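Local coordinates for sugar ABC transporter, periplasmic sugar-binding protein (Caulobacter crescentus, PDB 4IRX), which binds myo-inositol in the periplasm, probably as the solute receptor that hands the ligand to an ABC transporter for nutrient uptake, at residues 255-258 against 259-263; 179-182 against 183-186; 143-146 against 147-151; 45-49 against 50-54. All blocks are in the same frame, centred on the assembly; numbering follows the deposited sequence. Where two conformers were deposited one is given.

Interaction 1 of 4, residues 255-258 against 259-263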
loop_
_atom_site.group_PDB
_atom_site.type_symbol
_atom_site.label_atom_id
_atom_site.label_comp_id
_atom_site.label_asym_id
_atom_site.label_seq_id
_atom_site.Cartn_x
_atom_site.Cartn_y
_atom_site.Cartn_z
ATOM N N ILE A 255 3.435 -7.948 -7.505
ATOM C CA ILE A 255 4.336 -7.466 -8.542
ATOM C C ILE A 255 4.728 -8.572 -9.487
ATOM O O ILE A 255 4.788 -8.352 -10.683
ATOM C CB ILE A 255 5.532 -6.664 -7.962
ATOM C CG1 ILE A 255 6.283 -5.904 -9.048
ATOM C CG2 ILE A 255 6.489 -7.576 -7.262
ATOM C CD1 ILE A 255 5.437 -4.890 -9.816
ATOM N N ARG A 256 4.905 -9.787 -8.961
ATOM C CA ARG A 256 5.240 -10.922 -9.809
ATOM C C ARG A 256 4.095 -11.236 -10.761
ATOM O O ARG A 256 4.337 -11.523 -11.924
ATOM C CB ARG A 256 5.614 -12.135 -8.970
ATOM C CG ARG A 256 6.882 -11.936 -8.119
ATOM C CD ARG A 256 7.112 -13.135 -7.257
ATOM N NE ARG A 256 8.235 -12.959 -6.326
ATOM C CZ ARG A 256 9.483 -13.290 -6.620
ATOM N NH1 ARG A 256 9.788 -13.794 -7.822
ATOM N NH2 ARG A 256 10.437 -13.109 -5.714
ATOM N N THR A 257 2.858 -11.122 -10.271
ATOM C CA THR A 257 1.699 -11.391 -11.110
ATOM C C THR A 257 1.569 -10.358 -12.210
ATOM O O THR A 257 1.290 -10.714 -13.368
ATOM C CB THR A 257 0.425 -11.458 -10.265
ATOM O OG1 THR A 257 0.544 -12.518 -9.299
ATOM C CG2 THR A 257 -0.797 -11.666 -11.120
ATOM N N ALA A 258 1.773 -9.086 -11.876
ATOM C CA ALA A 258 1.740 -8.062 -12.927
ATOM C C ALA A 258 2.803 -8.302 -14.004
ATOM O O ALA A 258 2.518 -8.174 -15.197
ATOM C CB ALA A 258 1.888 -6.660 -12.323
ATOM N N LEU A 259 4.019 -8.645 -13.588
ATOM C CA LEU A 259 5.079 -8.886 -14.551
ATOM C C LEU A 259 4.822 -10.129 -15.393
ATOM O O LEU A 259 5.103 -10.126 -16.584
ATOM C CB LEU A 259 6.439 -8.965 -13.855
ATOM C CG LEU A 259 7.609 -8.938 -14.820
ATOM C CD1 LEU A 259 7.630 -7.590 -15.552
ATOM C CD2 LEU A 259 8.903 -9.178 -14.031
ATOM N N ARG A 260 4.308 -11.192 -14.776
ATOM C CA ARG A 260 3.961 -12.412 -15.524
ATOM C C ARG A 260 2.922 -12.140 -16.592
ATOM O O ARG A 260 3.062 -12.602 -17.729
ATOM C CB ARG A 260 3.501 -13.529 -14.581
ATOM C CG ARG A 260 4.598 -14.099 -13.709
ATOM C CD ARG A 260 4.013 -14.804 -12.499
ATOM N NE ARG A 260 5.101 -15.208 -11.628
ATOM C CZ ARG A 260 4.962 -15.757 -10.439
ATOM N NH1 ARG A 260 3.759 -15.951 -9.906
ATOM N NH2 ARG A 260 6.062 -16.082 -9.752
ATOM N N GLN A 261 1.894 -11.377 -16.240
ATOM C CA GLN A 261 0.920 -10.958 -17.237
ATOM C C GLN A 261 1.563 -10.113 -18.332
ATOM O O GLN A 261 1.270 -10.312 -19.504
ATOM C CB GLN A 261 -0.205 -10.167 -16.578
ATOM C CG GLN A 261 -1.128 -10.983 -15.662
ATOM C CD GLN A 261 -2.451 -10.271 -15.460
ATOM O OE1 GLN A 261 -2.976 -9.670 -16.401
ATOM N NE2 GLN A 261 -2.973 -10.290 -14.243
ATOM N N ALA A 262 2.437 -9.185 -17.958
ATOM C CA ALA A 262 3.111 -8.354 -18.962
ATOM C C ALA A 262 3.900 -9.196 -19.968
ATOM O O ALA A 262 3.861 -8.927 -21.167
ATOM C CB ALA A 262 4.024 -7.350 -18.270
ATOM N N VAL A 263 4.591 -10.222 -19.480
ATOM C CA VAL A 263 5.413 -11.046 -20.346
ATOM C C VAL A 263 4.540 -11.881 -21.290
ATOM O O VAL A 263 4.849 -12.027 -22.481
ATOM C CB VAL A 263 6.385 -11.909 -19.514
ATOM C CG1 VAL A 263 7.021 -12.982 -20.382
ATOM C CG2 VAL A 263 7.438 -11.002 -18.880
#

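Interaction 2 of 4, residues 179-182 against 183-186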
loop_
_atom_site.group_PDB
_atom_site.type_symbol
_atom_site.label_atom_id
_atom_site.label_comp_id
_atom_site.label_asym_id
_atom_site.label_seq_id
_atom_site.Cartn_x
_atom_site.Cartn_y
_atom_site.Cartn_z
ATOM N N ALA A 179 4.141 10.648 10.666
ATOM C CA ALA A 179 3.399 9.825 11.595
ATOM C C ALA A 179 3.751 10.129 13.052
ATOM O O ALA A 179 2.861 10.183 13.911
ATOM C CB ALA A 179 3.611 8.343 11.283
ATOM N N LEU A 180 5.025 10.372 13.335
ATOM C CA LEU A 180 5.416 10.663 14.716
ATOM C C LEU A 180 4.759 11.962 15.208
ATOM O O LEU A 180 4.073 11.995 16.231
ATOM C CB LEU A 180 6.952 10.736 14.848
ATOM C CG LEU A 180 7.491 11.207 16.203
ATOM C CD1 LEU A 180 7.049 10.292 17.279
ATOM C CD2 LEU A 180 9.030 11.228 16.164
ATOM N N THR A 181 4.919 13.034 14.448
ATOM C CA THR A 181 4.436 14.321 14.920
ATOM C C THR A 181 2.918 14.416 14.848
ATOM O O THR A 181 2.274 14.971 15.753
ATOM C CB THR A 181 5.086 15.470 14.154
ATOM O OG1 THR A 181 4.883 15.281 12.762
ATOM C CG2 THR A 181 6.605 15.502 14.407
ATOM N N VAL A 182 2.326 13.857 13.791
ATOM C CA VAL A 182 0.867 13.857 13.684
ATOM C C VAL A 182 0.262 13.095 14.871
ATOM O O VAL A 182 -0.685 13.555 15.502
ATOM C CB VAL A 182 0.401 13.234 12.347
ATOM C CG1 VAL A 182 -1.100 12.907 12.382
ATOM C CG2 VAL A 182 0.728 14.173 11.204
ATOM N N THR A 183 0.815 11.929 15.189
ATOM C CA THR A 183 0.330 11.133 16.314
ATOM C C THR A 183 0.558 11.835 17.655
ATOM O O THR A 183 -0.332 11.871 18.502
ATOM C CB THR A 183 0.922 9.702 16.309
ATOM O OG1 THR A 183 0.608 9.083 15.052
ATOM C CG2 THR A 183 0.317 8.848 17.430
ATOM N N GLN A 184 1.725 12.463 17.804
ATOM C CA GLN A 184 1.986 13.215 19.029
ATOM C C GLN A 184 0.948 14.291 19.274
ATOM O O GLN A 184 0.424 14.423 20.386
ATOM C CB GLN A 184 3.375 13.850 18.996
ATOM C CG GLN A 184 4.488 12.827 19.221
ATOM C CD GLN A 184 5.849 13.469 19.296
ATOM O OE1 GLN A 184 6.254 14.194 18.371
ATOM N NE2 GLN A 184 6.563 13.227 20.398
ATOM N N ASN A 185 0.616 15.045 18.227
ATOM C CA ASN A 185 -0.316 16.139 18.372
ATOM C C ASN A 185 -1.726 15.618 18.689
ATOM O O ASN A 185 -2.452 16.220 19.494
ATOM C CB ASN A 185 -0.287 16.999 17.121
ATOM C CG ASN A 185 0.910 17.913 17.082
ATOM O OD1 ASN A 185 1.560 18.139 18.106
ATOM N ND2 ASN A 185 1.227 18.432 15.898
ATOM N N ILE A 186 -2.099 14.488 18.081
ATOM C CA ILE A 186 -3.380 13.869 18.378
ATOM C C ILE A 186 -3.412 13.423 19.832
ATOM O O ILE A 186 -4.398 13.679 20.548
ATOM C CB ILE A 186 -3.647 12.688 17.445
ATOM C CG1 ILE A 186 -3.868 13.204 16.019
ATOM C CG2 ILE A 186 -4.846 11.890 17.957
ATOM C CD1 ILE A 186 -3.950 12.077 14.983
#

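Interaction 3 of 4, residues 143-146 against 147-151. With INS (1,2,3,4,5,6-hexahydroxy-cyclohexane), chain C.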
loop_
_atom_site.group_PDB
_atom_site.type_symbol
_atom_site.label_atom_id
_atom_site.label_comp_id
_atom_site.label_asym_id
_atom_site.label_seq_id
_atom_site.Cartn_x
_atom_site.Cartn_y
_atom_site.Cartn_z
ATOM N N SER A 143 -4.181 7.746 -3.278
ATOM C CA SER A 143 -4.123 6.364 -3.731
ATOM C C SER A 143 -5.443 5.616 -3.476
ATOM O O SER A 143 -6.026 5.744 -2.411
ATOM C CB SER A 143 -2.987 5.665 -2.985
ATOM O OG SER A 143 -2.965 4.274 -3.241
ATOM N N SER A 144 -5.895 4.806 -4.435
ATOM C CA SER A 144 -7.047 3.925 -4.195
ATOM C C SER A 144 -6.863 3.066 -2.943
ATOM O O SER A 144 -7.827 2.726 -2.260
ATOM C CB SER A 144 -7.327 3.014 -5.395
ATOM O OG SER A 144 -6.335 2.000 -5.489
ATOM N N SER A 145 -5.618 2.729 -2.617
ATOM C CA SER A 145 -5.387 1.874 -1.463
ATOM C C SER A 145 -5.774 2.582 -0.167
ATOM O O SER A 145 -6.328 1.955 0.743
ATOM C CB SER A 145 -3.951 1.378 -1.424
ATOM O OG SER A 145 -3.067 2.478 -1.334
ATOM N N SER A 146 -5.494 3.877 -0.079
ATOM C CA SER A 146 -5.898 4.662 1.082
ATOM C C SER A 146 -7.413 4.792 1.127
ATOM O O SER A 146 -8.047 4.526 2.146
ATOM C CB SER A 146 -5.254 6.034 1.030
ATOM O OG SER A 146 -5.589 6.772 2.191
ATOM N N ILE A 147 -7.998 5.213 0.020
ATOM C CA ILE A 147 -9.442 5.381 -0.052
ATOM C C ILE A 147 -10.186 4.106 0.329
ATOM O O ILE A 147 -11.129 4.144 1.129
ATOM C CB ILE A 147 -9.841 5.859 -1.463
ATOM C CG1 ILE A 147 -9.208 7.228 -1.729
ATOM C CG2 ILE A 147 -11.347 5.872 -1.614
ATOM C CD1 ILE A 147 -9.244 7.658 -3.181
ATOM N N GLU A 148 -9.736 2.974 -0.193
ATOM C CA GLU A 148 -10.407 1.705 0.081
ATOM C C GLU A 148 -10.137 1.154 1.488
ATOM O O GLU A 148 -11.036 0.608 2.139
ATOM C CB GLU A 148 -10.009 0.676 -0.976
ATOM C CG GLU A 148 -10.592 1.001 -2.339
ATOM C CD GLU A 148 -9.997 0.152 -3.432
ATOM O OE1 GLU A 148 -9.193 -0.744 -3.107
ATOM O OE2 GLU A 148 -10.320 0.398 -4.611
ATOM N N ARG A 149 -8.910 1.300 1.973
ATOM C CA ARG A 149 -8.610 0.903 3.347
ATOM C C ARG A 149 -9.444 1.678 4.335
ATOM O O ARG A 149 -9.972 1.096 5.282
ATOM C CB ARG A 149 -7.137 1.114 3.706
ATOM C CG ARG A 149 -6.322 -0.123 3.584
ATOM C CD ARG A 149 -4.827 0.147 3.695
ATOM N NE ARG A 149 -4.194 -0.560 2.595
ATOM C CZ ARG A 149 -2.929 -0.426 2.226
ATOM N NH1 ARG A 149 -2.133 0.398 2.906
ATOM N NH2 ARG A 149 -2.477 -1.088 1.172
ATOM N N VAL A 150 -9.529 2.990 4.144
ATOM C CA VAL A 150 -10.325 3.855 4.986
ATOM C C VAL A 150 -11.795 3.412 4.954
ATOM O O VAL A 150 -12.461 3.344 5.973
ATOM C CB VAL A 150 -10.162 5.325 4.520
ATOM C CG1 VAL A 150 -11.282 6.151 4.985
ATOM C CG2 VAL A 150 -8.852 5.885 5.035
ATOM N N LYS A 151 -12.289 3.108 3.741
ATOM C CA LYS A 151 -13.701 2.681 3.612
ATOM C C LYS A 151 -13.956 1.407 4.427
ATOM O O LYS A 151 -14.946 1.296 5.117
ATOM C CB LYS A 151 -14.137 2.481 2.145
ATOM C CG LYS A 151 -15.480 1.751 2.062
ATOM C CD LYS A 151 -16.127 1.725 0.713
ATOM C CE LYS A 151 -17.567 1.246 0.880
ATOM N NZ LYS A 151 -17.656 -0.196 1.271
HETATM C C1 INS C . 0.844 0.247 -0.041
HETATM C C2 INS C . 1.577 0.088 1.250
HETATM C C3 INS C . 2.496 1.269 1.430
HETATM C C4 INS C . 1.706 2.538 1.477
HETATM C C5 INS C . 1.000 2.748 0.190
HETATM C C6 INS C . 0.109 1.570 -0.131
HETATM O O1 INS C . -0.049 -0.823 -0.227
HETATM O O2 INS C . 0.663 -0.014 2.299
HETATM O O3 INS C . 3.276 1.120 2.591
HETATM O O4 INS C . 2.527 3.621 1.775
HETATM O O5 INS C . 0.275 3.934 0.253
HETATM O O6 INS C . -0.591 1.763 -1.333
HETATM O O HOH W 1 -6.722 -0.342 -3.963
#

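Interaction 4 of 4, residues 45-49 against 50-54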
loop_
_atom_site.group_PDB
_atom_site.type_symbol
_atom_site.label_atom_id
_atom_site.label_comp_id
_atom_site.label_asym_id
_atom_site.label_seq_id
_atom_site.Cartn_x
_atom_site.Cartn_y
_atom_site.Cartn_z
ATOM N N ASP A 45 11.199 6.082 -10.802
ATOM C CA ASP A 45 10.685 6.568 -9.518
ATOM C C ASP A 45 10.006 7.916 -9.740
ATOM O O ASP A 45 10.642 8.874 -10.178
ATOM C CB ASP A 45 11.845 6.710 -8.544
ATOM C CG ASP A 45 11.408 7.175 -7.169
ATOM O OD1 ASP A 45 10.187 7.178 -6.892
ATOM O OD2 ASP A 45 12.304 7.521 -6.362
ATOM N N ALA A 46 8.713 7.997 -9.457
ATOM C CA ALA A 46 7.991 9.257 -9.614
ATOM C C ALA A 46 8.280 10.251 -8.505
ATOM O O ALA A 46 7.881 11.410 -8.621
ATOM C CB ALA A 46 6.464 9.039 -9.741
ATOM N N GLN A 47 8.955 9.801 -7.448
ATOM C CA GLN A 47 9.335 10.707 -6.367
ATOM C C GLN A 47 8.106 11.453 -5.840
ATOM O O GLN A 47 8.169 12.658 -5.548
ATOM C CB GLN A 47 10.423 11.670 -6.856
ATOM C CG GLN A 47 11.749 10.986 -7.144
ATOM C CD GLN A 47 12.672 11.852 -7.975
ATOM O OE1 GLN A 47 12.352 12.998 -8.272
ATOM N NE2 GLN A 47 13.830 11.317 -8.332
ATOM N N ASN A 48 6.988 10.731 -5.735
ATOM C CA ASN A 48 5.704 11.275 -5.291
ATOM C C ASN A 48 5.233 12.505 -6.058
ATOM O O ASN A 48 4.609 13.399 -5.483
ATOM C CB ASN A 48 5.733 11.619 -3.790
ATOM C CG ASN A 48 4.340 11.729 -3.195
ATOM O OD1 ASN A 48 3.468 10.925 -3.503
ATOM N ND2 ASN A 48 4.119 12.748 -2.349
ATOM N N ASN A 49 5.544 12.557 -7.340
ATOM C CA ASN A 49 5.190 13.700 -8.171
ATOM C C ASN A 49 4.428 13.212 -9.394
ATOM O O ASN A 49 5.000 12.560 -10.257
ATOM C CB ASN A 49 6.476 14.422 -8.567
ATOM C CG ASN A 49 6.239 15.662 -9.416
ATOM O OD1 ASN A 49 5.326 15.722 -10.240
ATOM N ND2 ASN A 49 7.074 16.667 -9.206
ATOM N N SER A 50 3.139 13.529 -9.465
ATOM C CA SER A 50 2.283 13.033 -10.541
ATOM C C SER A 50 2.725 13.546 -11.901
ATOM O O SER A 50 2.624 12.840 -12.899
ATOM C CB SER A 50 0.821 13.406 -10.297
ATOM O OG SER A 50 0.352 12.855 -9.084
ATOM N N SER A 51 3.221 14.777 -11.939
ATOM C CA SER A 51 3.667 15.346 -13.197
ATOM C C SER A 51 4.870 14.588 -13.738
ATOM O O SER A 51 4.929 14.310 -14.930
ATOM C CB SER A 51 3.988 16.845 -13.040
ATOM O OG SER A 51 2.812 17.555 -12.717
ATOM N N LYS A 52 5.801 14.221 -12.859
ATOM C CA LYS A 52 6.977 13.464 -13.272
ATOM C C LYS A 52 6.558 12.077 -13.760
ATOM O O LYS A 52 7.067 11.565 -14.769
ATOM C CB LYS A 52 8.001 13.333 -12.138
ATOM C CG LYS A 52 9.241 12.570 -12.557
ATOM C CD LYS A 52 10.289 12.513 -11.462
ATOM C CE LYS A 52 11.544 11.858 -11.980
ATOM N NZ LYS A 52 11.252 10.455 -12.405
ATOM N N GLN A 53 5.656 11.450 -13.022
ATOM C CA GLN A 53 5.213 10.115 -13.408
ATOM C C GLN A 53 4.555 10.152 -14.799
ATOM O O GLN A 53 4.838 9.302 -15.645
ATOM C CB GLN A 53 4.215 9.563 -12.385
ATOM C CG GLN A 53 3.935 8.080 -12.593
ATOM C CD GLN A 53 3.222 7.452 -11.423
ATOM O OE1 GLN A 53 2.256 8.022 -10.881
ATOM N NE2 GLN A 53 3.695 6.275 -11.011
ATOM N N ILE A 54 3.681 11.129 -15.029
ATOM C CA ILE A 54 3.023 11.304 -16.332
ATOM C C ILE A 54 4.052 11.507 -17.453
ATOM O O ILE A 54 3.988 10.852 -18.499
ATOM C CB ILE A 54 1.978 12.467 -16.313
ATOM C CG1 ILE A 54 0.779 12.101 -15.424
ATOM C CG2 ILE A 54 1.531 12.822 -17.750
ATOM C CD1 ILE A 54 -0.168 13.260 -15.098
#

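Interaction 1 of 4, residues 255-258 against 259-263
With CG turned away from the carbonyl carbon and beside the backbone N in both R256 (chi1 -64°) and R260 (chi1 -69°), the two arginines, one helical turn apart, send extended chains off the same flank of helix 251-268. The R260 guanidinium lies against the root of the R256 side chain: CB of R256 stands 3.9 Å above its plane, over the centre. The two guanidinium planes are 45° apart, and NH1 of R256 stays 4.8 Å from NH2 of R260. Acidic residues of helix 21-37 probably offset these like charges, since R256 forms salt bridges with E29, D32 and E33, and R260 shares E33. Next to them T257 and Q261 run side by side, the methyl CG2 of T257 4.0 Å from NE2 of Q261, whose OE1 is hydrogen-bonded to K273 N. Regular i to i+4 bonds hold the backbone, the straightest from Q261 N to T257 O at 3.0 Å. The helix is amphipathic here. Its buried side sets I255 on M26 and L30 of helix 21-37, while L259 and A262 pack on V11 of strand 10-15 and A258 rests on I69 of strand 67-70, so the helix covers the sheet beside helix 21-37.

Interaction 2 of 4, residues 179-182 against 183-186
T183 reaches back one turn to A179 within helix 176-189, a helix packed on the parallel sheet of a Rossmann-like periplasmic-binding-protein lobe. The tight side is the one facing that sheet. V182 and I186 lie alongside each other, pointing the same way, with CG1 of V182 3.9 Å from CD1 of I186; both rest on I137 of strand 132-138 and Q170 of strand 164-171. T183 is buried too, against I137 and A212 of helix 203-215. The other flank is looser and more polar. Q184 crosses L180 at an angle, its carboxamide OE1 3.9 Å from CG of the leucine, and is partly covered by A212 and A215. The solvent side proper is T181 and N185: the methyl CG2 of T181 comes no nearer to Q184 OE1 than 4.2 Å, and the exposed N185 leans past T181 O, its CG 3.5 Å away. Helical bonds run beneath, such as N185 N to T181 O at 3.0 Å. The buried side also has a doubly used carbonyl. With its hydroxyl beside the backbone N (chi1 -57°), T183 can make a second hydrogen bond to A179 O: OG1 donates at 2.8 Å and N at 3.0 Å, from opposite faces of the carbonyl plane.

Interaction 3 of 4, residues 143-146 against 147-151
From S143, the N-cap residue, the backbone turns into helix 144-160 with i to i+4 bonds, I147 N meeting S143 O at 3.2 Å almost along the C=O axis (N-H...O 173°). This is the start of the helix in the beta-alpha-beta unit 132-138, 144-160, 164-171, and it forms one wall of the myo-inositol pocket. R149 bends at chi3 (-132°), which brings its guanidinium over S145, whose CB sits above one face toward the rim. NH1 donates to O2 of the inositol at 2.9 Å, while NH2 donates to O1 at 2.8 Å, O1 lying at the guanidinium edge and in its plane. N113 OD1 accepts a hydrogen bond from NE and F228 makes a cation-pi contact, so the group is held on several sides. A leucine in place of R149 would probably leave inositol O1 and O2 without these two donors and N113 OD1 without its NE partner. Away from the ligand, a water bridges S144 OG and E148 OE1, with S144 OG also bonded to N98 N. D96, D140, D229 and Q20 add further hydrogen bonds to the inositol. S145 OG, which pairs with S143 OG in one of that serine's two conformers, is hydrogen-bonded to inositol O6 at 2.6 Å.

Interaction 4 of 4, residues 45-49 against 50-54
K52 and N49 reach across the turn into helix 50-62 in opposite senses, the lysine back to the end of strand 40-45 and the asparagine forward to the first turn. K52 points toward the loop; its chain stays extended until a final bend (chi4 -61°) delivers NZ to D45 O at 2.8 Å, tilted 33° from the carbonyl plane. D56 gives the same ammonium a salt bridge. Along the way K52 passes obliquely across Q47, whose OE1 is 3.8 Å from K52 CD. Were K52 cut back to an alanine, D45 O is likely to lose this donor, D56 its salt-bridge partner and Q47 the methylenes it lies against. On the inner side A46 CB presses on Q53 CB at 3.5 Å, while the Q53 amide is fixed by T73, S14 and A71. The N49 carboxamide turns forward with CG anti to the backbone N (chi1 -179°). Its OD1 accepts from K52 N at 3.1 Å, well above the amide plane, and weakly from S51 N at 2.9 Å. Preceding it, D45 OD1 accepts from Q47 N and from L18 N. An Asx turn at D45 followed by an asparagine N-cap thus makes the strand-to-helix connection of this beta-alpha unit.

Along the chain come interactions 4, 3, 2 and 1, in that order. Interactions 4 and 1 belong to the lobe built on the seven-stranded mixed sheet: 45-54 is the turn from its outermost strand 40-45 into the start of helix 50-62, and 255-263 lies on helix 251-268, their centres 22 Å apart. Interactions 3 and 2 belong to the lobe with the four-stranded parallel sheet, on helices 144-160 and 176-189, linked through strand 164-171. Interactions 1 and 2, 38 Å between centres on opposite sides of the chain's centre, lie on helices packed against the two sheets. Interaction 3, its centre about 9 Å from the centre of the chain, touches the inositol, whose pocket draws on both lobes, as in related periplasmic binding proteins.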